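Local coordinates for DNA mismatch repair protein PMS1 (Saccharomyces cerevisiae, PDB 3H4L), which probably binds and hydrolyses ATP through its N-terminal GHKL-type ATPase domain during DNA mismatch repair, at residues I114-T117 with S118-K121; Q8-D11 with I12-H15. All blocks are in the same frame, centred on the assembly; numbering follows the deposited sequence.

Contact 1 of 2, residues I114-T117 with S118-K121; sequences ITTT and SPPK
T116 places its hydroxyl inside the turn of a beta-hairpin, where OG1 carries both hydrogen bonds that join I114-T117 to S118-K121. As donor, T116 OG1 gives a short 2.5 Å bond to K121 O, at a C=O...OG1 angle of 163°, so the hydroxyl meets the carbonyl nearly head-on. As acceptor, T116 OG1 takes the amide S118 N at 3.0 Å, with an N-H...O angle of 156°. The torsion accounts for this double use: OG1 stands anti to the backbone N (chi1 -177°), which swings it to the carbonyl side of its own residue, facing the chain that follows. One buried side chain thus ties the amide of S118 to the residue that opens the returning strand.

The backbone adds a second kind of support. The peptide before P120 is cis, and with P119 and P120 as its two central residues the S118-K121 turn has the form of a type VI turn. It is closed by a weak bond from K121 N to S118 O, 3.2 Å long.

Van der Waals packing is slight. The P119 ring lies alongside the bend, with CD 4.0 Å from T117 C and 4.1 Å from T116 OG1.

The hairpin links strand 110-116 to its antiparallel neighbour 121-127, whose A122 touches T116. On the other flank of 110-116 runs strand 144-150; there T115 OG1 bonds to T145 OG1, and it also bonds to I66 N. T145 and I66 both belong to the nucleotide pocket.

Contact 2 of 2, residues Q8-D11 with I12-H15; sequences QIND and IDVH
I9 lays its CG2 methyl over the first turn of helix 11-22, covering D13 CB at 3.6 Å and reaching V14 CG2 at 4.2 Å. With N10 at the N-cap, I9 is the residue before the cap and V14 the fourth residue after it, so the I9-V14 pair matches the hydrophobic staple of helix N-termini. The torsions fit this reading: I9 CG2 is anti to the backbone N, which brings it to the helix side, while CG1 and CD1 lead away from it. The I9 and V14 side chains meet at about a right angle, methyl against methyl.

The polar side of this helix start is only partly formed. D13, the third residue after the cap, has CG anti to its carbonyl carbon (chi1 -67°), a setting that turns the carboxylate back toward the cap. From there D13 OD2 accepts a weak bond from N10 N, 3.4 Å long and bent to 131° at the hydrogen. The reciprocal bond of a capping box is missing, because the N10 side chain makes no capping bond; it lies beside D13 and points the same way. The firmer partner of D13 is R16, whose NH1 forms a salt bridge with OD1, so OD1 is held by R16 and OD2 by the weaker bond to N10 N.

Regular helical bonding begins at once. H15 N reaches D11 O at 3.0 Å, and beyond that bond the buried H15 ring leads away from the turn, ND1 hydrogen-bonding K77 NZ and NE2 M129 O. One residue earlier, V14 N donates to N10 O over 3.0 Å, the N-H...O angle a nearly straight 168°.

In the fold
Both contacts are local and lie at the surface, their centres 36 Å apart and their nearest atoms about 19 Å apart, so neither touches the other. They hold different elements: contact 1 closes the turn between two strands of the large mixed sheet, while contact 2 starts the first helix of the modelled chain. Their chemistry differs accordingly. In 114-121 a buried side-chain hydroxyl bonds to main-chain atoms; in 8-15 main-chain helical bonds dominate, supplemented by the I9-V14 hydrophobic staple and one weak bond from a backbone N-H to a carboxylate. Contact 1 also lies nearer the nucleotide analogue, the T117 side chain being about 8 Å from it and that of H15 about 11 Å.

Contact 1 of 2, residues I114-T117 with S118-K121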
# COMPACT_ATOMS: atom_id res chain seq x y z
N ILE B 114 0.89 18.46 -15.28
CA ILE B 114 0.43 19.67 -14.60
C ILE B 114 1.72 20.25 -14.03
O ILE B 114 2.36 19.64 -13.17
CB ILE B 114 -0.56 19.36 -13.46
CG1 ILE B 114 -1.85 18.74 -14.02
CG2 ILE B 114 -0.93 20.66 -12.77
CD1 ILE B 114 -2.86 18.28 -12.97
N THR B 115 2.12 21.43 -14.50
CA THR B 115 3.38 22.01 -14.05
C THR B 115 3.40 23.52 -13.79
O THR B 115 2.46 24.25 -14.10
CB THR B 115 4.49 21.67 -15.08
OG1 THR B 115 5.78 22.04 -14.56
CG2 THR B 115 4.25 22.42 -16.39
N THR B 116 4.50 23.99 -13.21
CA THR B 116 4.67 25.41 -12.92
C THR B 116 6.08 25.82 -12.53
O THR B 116 6.71 25.20 -11.66
CB THR B 116 3.74 25.87 -11.81
OG1 THR B 116 3.90 27.29 -11.63
CG2 THR B 116 4.08 25.18 -10.49
N THR B 117 6.56 26.88 -13.17
CA THR B 117 7.87 27.44 -12.89
C THR B 117 7.62 28.78 -12.22
O THR B 117 8.51 29.62 -12.12
CB THR B 117 8.64 27.70 -14.18
OG1 THR B 117 7.83 28.48 -15.06
CG2 THR B 117 9.02 26.39 -14.84
N SER B 118 6.38 28.96 -11.78
CA SER B 118 5.96 30.20 -11.13
C SER B 118 4.68 29.95 -10.35
O SER B 118 3.60 30.40 -10.75
CB SER B 118 5.72 31.27 -12.20
OG SER B 118 5.33 32.51 -11.62
N PRO B 119 4.78 29.23 -9.22
CA PRO B 119 3.61 28.91 -8.40
C PRO B 119 2.91 30.18 -7.92
O PRO B 119 3.55 31.22 -7.75
CB PRO B 119 4.22 28.11 -7.26
CG PRO B 119 5.56 28.74 -7.09
CD PRO B 119 6.02 28.90 -8.51
N PRO B 120 1.58 30.13 -7.71
CA PRO B 120 0.71 28.96 -7.90
C PRO B 120 0.06 28.89 -9.28
O PRO B 120 -0.82 28.06 -9.51
CB PRO B 120 -0.31 29.14 -6.80
CG PRO B 120 -0.56 30.61 -6.88
CD PRO B 120 0.85 31.19 -7.00
N LYS B 121 0.46 29.78 -10.19
CA LYS B 121 -0.10 29.76 -11.54
C LYS B 121 0.44 28.50 -12.18
O LYS B 121 1.64 28.27 -12.16
CB LYS B 121 0.33 30.98 -12.36
CG LYS B 121 -0.05 30.88 -13.84
CD LYS B 121 0.07 32.22 -14.56
CE LYS B 121 -0.41 32.13 -16.00
NZ LYS B 121 0.55 31.42 -16.90

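Contact 2 of 2, residues Q8-D11 with I12-H15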
# COMPACT_ATOMS: atom_id res chain seq x y z
N GLN B 8 3.04 -0.83 -45.82
CA GLN B 8 2.29 -1.77 -44.93
C GLN B 8 2.20 -1.20 -43.52
O GLN B 8 1.10 -1.02 -42.98
CB GLN B 8 2.99 -3.14 -44.92
N ILE B 9 3.36 -0.91 -42.92
CA ILE B 9 3.41 -0.37 -41.57
C ILE B 9 3.56 1.15 -41.66
O ILE B 9 4.60 1.66 -42.09
CB ILE B 9 4.61 -0.94 -40.79
CG1 ILE B 9 4.65 -2.46 -40.97
CG2 ILE B 9 4.50 -0.58 -39.31
CD1 ILE B 9 5.91 -3.11 -40.42
N ASN B 10 2.51 1.87 -41.27
CA ASN B 10 2.52 3.33 -41.34
C ASN B 10 3.34 4.01 -40.23
O ASN B 10 3.64 3.40 -39.20
CB ASN B 10 1.08 3.86 -41.33
CG ASN B 10 0.23 3.21 -42.42
OD1 ASN B 10 0.73 2.91 -43.51
ND2 ASN B 10 -1.05 3.01 -42.13
N ASP B 11 3.69 5.27 -40.46
CA ASP B 11 4.50 6.02 -39.51
C ASP B 11 4.02 6.02 -38.07
O ASP B 11 4.84 5.95 -37.15
CB ASP B 11 4.64 7.47 -39.97
CG ASP B 11 5.60 7.63 -41.14
OD1 ASP B 11 6.35 6.67 -41.45
OD2 ASP B 11 5.61 8.73 -41.73
N ILE B 12 2.71 6.10 -37.86
CA ILE B 12 2.19 6.11 -36.50
C ILE B 12 2.49 4.78 -35.82
O ILE B 12 2.86 4.74 -34.65
CB ILE B 12 0.65 6.41 -36.47
CG1 ILE B 12 0.41 7.85 -36.90
CG2 ILE B 12 0.09 6.23 -35.08
CD1 ILE B 12 -1.03 8.31 -36.71
N ASP B 13 2.34 3.69 -36.58
CA ASP B 13 2.62 2.36 -36.06
C ASP B 13 4.08 2.28 -35.66
O ASP B 13 4.40 1.86 -34.55
CB ASP B 13 2.33 1.30 -37.12
CG ASP B 13 0.86 1.20 -37.45
OD1 ASP B 13 0.08 0.79 -36.56
OD2 ASP B 13 0.48 1.55 -38.59
N VAL B 14 4.96 2.68 -36.56
CA VAL B 14 6.39 2.67 -36.29
C VAL B 14 6.64 3.39 -34.99
O VAL B 14 7.42 2.93 -34.16
CB VAL B 14 7.18 3.40 -37.36
CG1 VAL B 14 8.64 3.40 -37.00
CG2 VAL B 14 6.96 2.75 -38.69
N HIS B 15 5.97 4.52 -34.82
CA HIS B 15 6.12 5.31 -33.60
C HIS B 15 5.57 4.53 -32.41
O HIS B 15 6.14 4.55 -31.33
CB HIS B 15 5.42 6.66 -33.76
CG HIS B 15 5.17 7.39 -32.47
ND1 HIS B 15 6.17 7.64 -31.55
CD2 HIS B 15 4.04 7.91 -31.94
CE1 HIS B 15 5.66 8.28 -30.51
NE2 HIS B 15 4.37 8.46 -30.73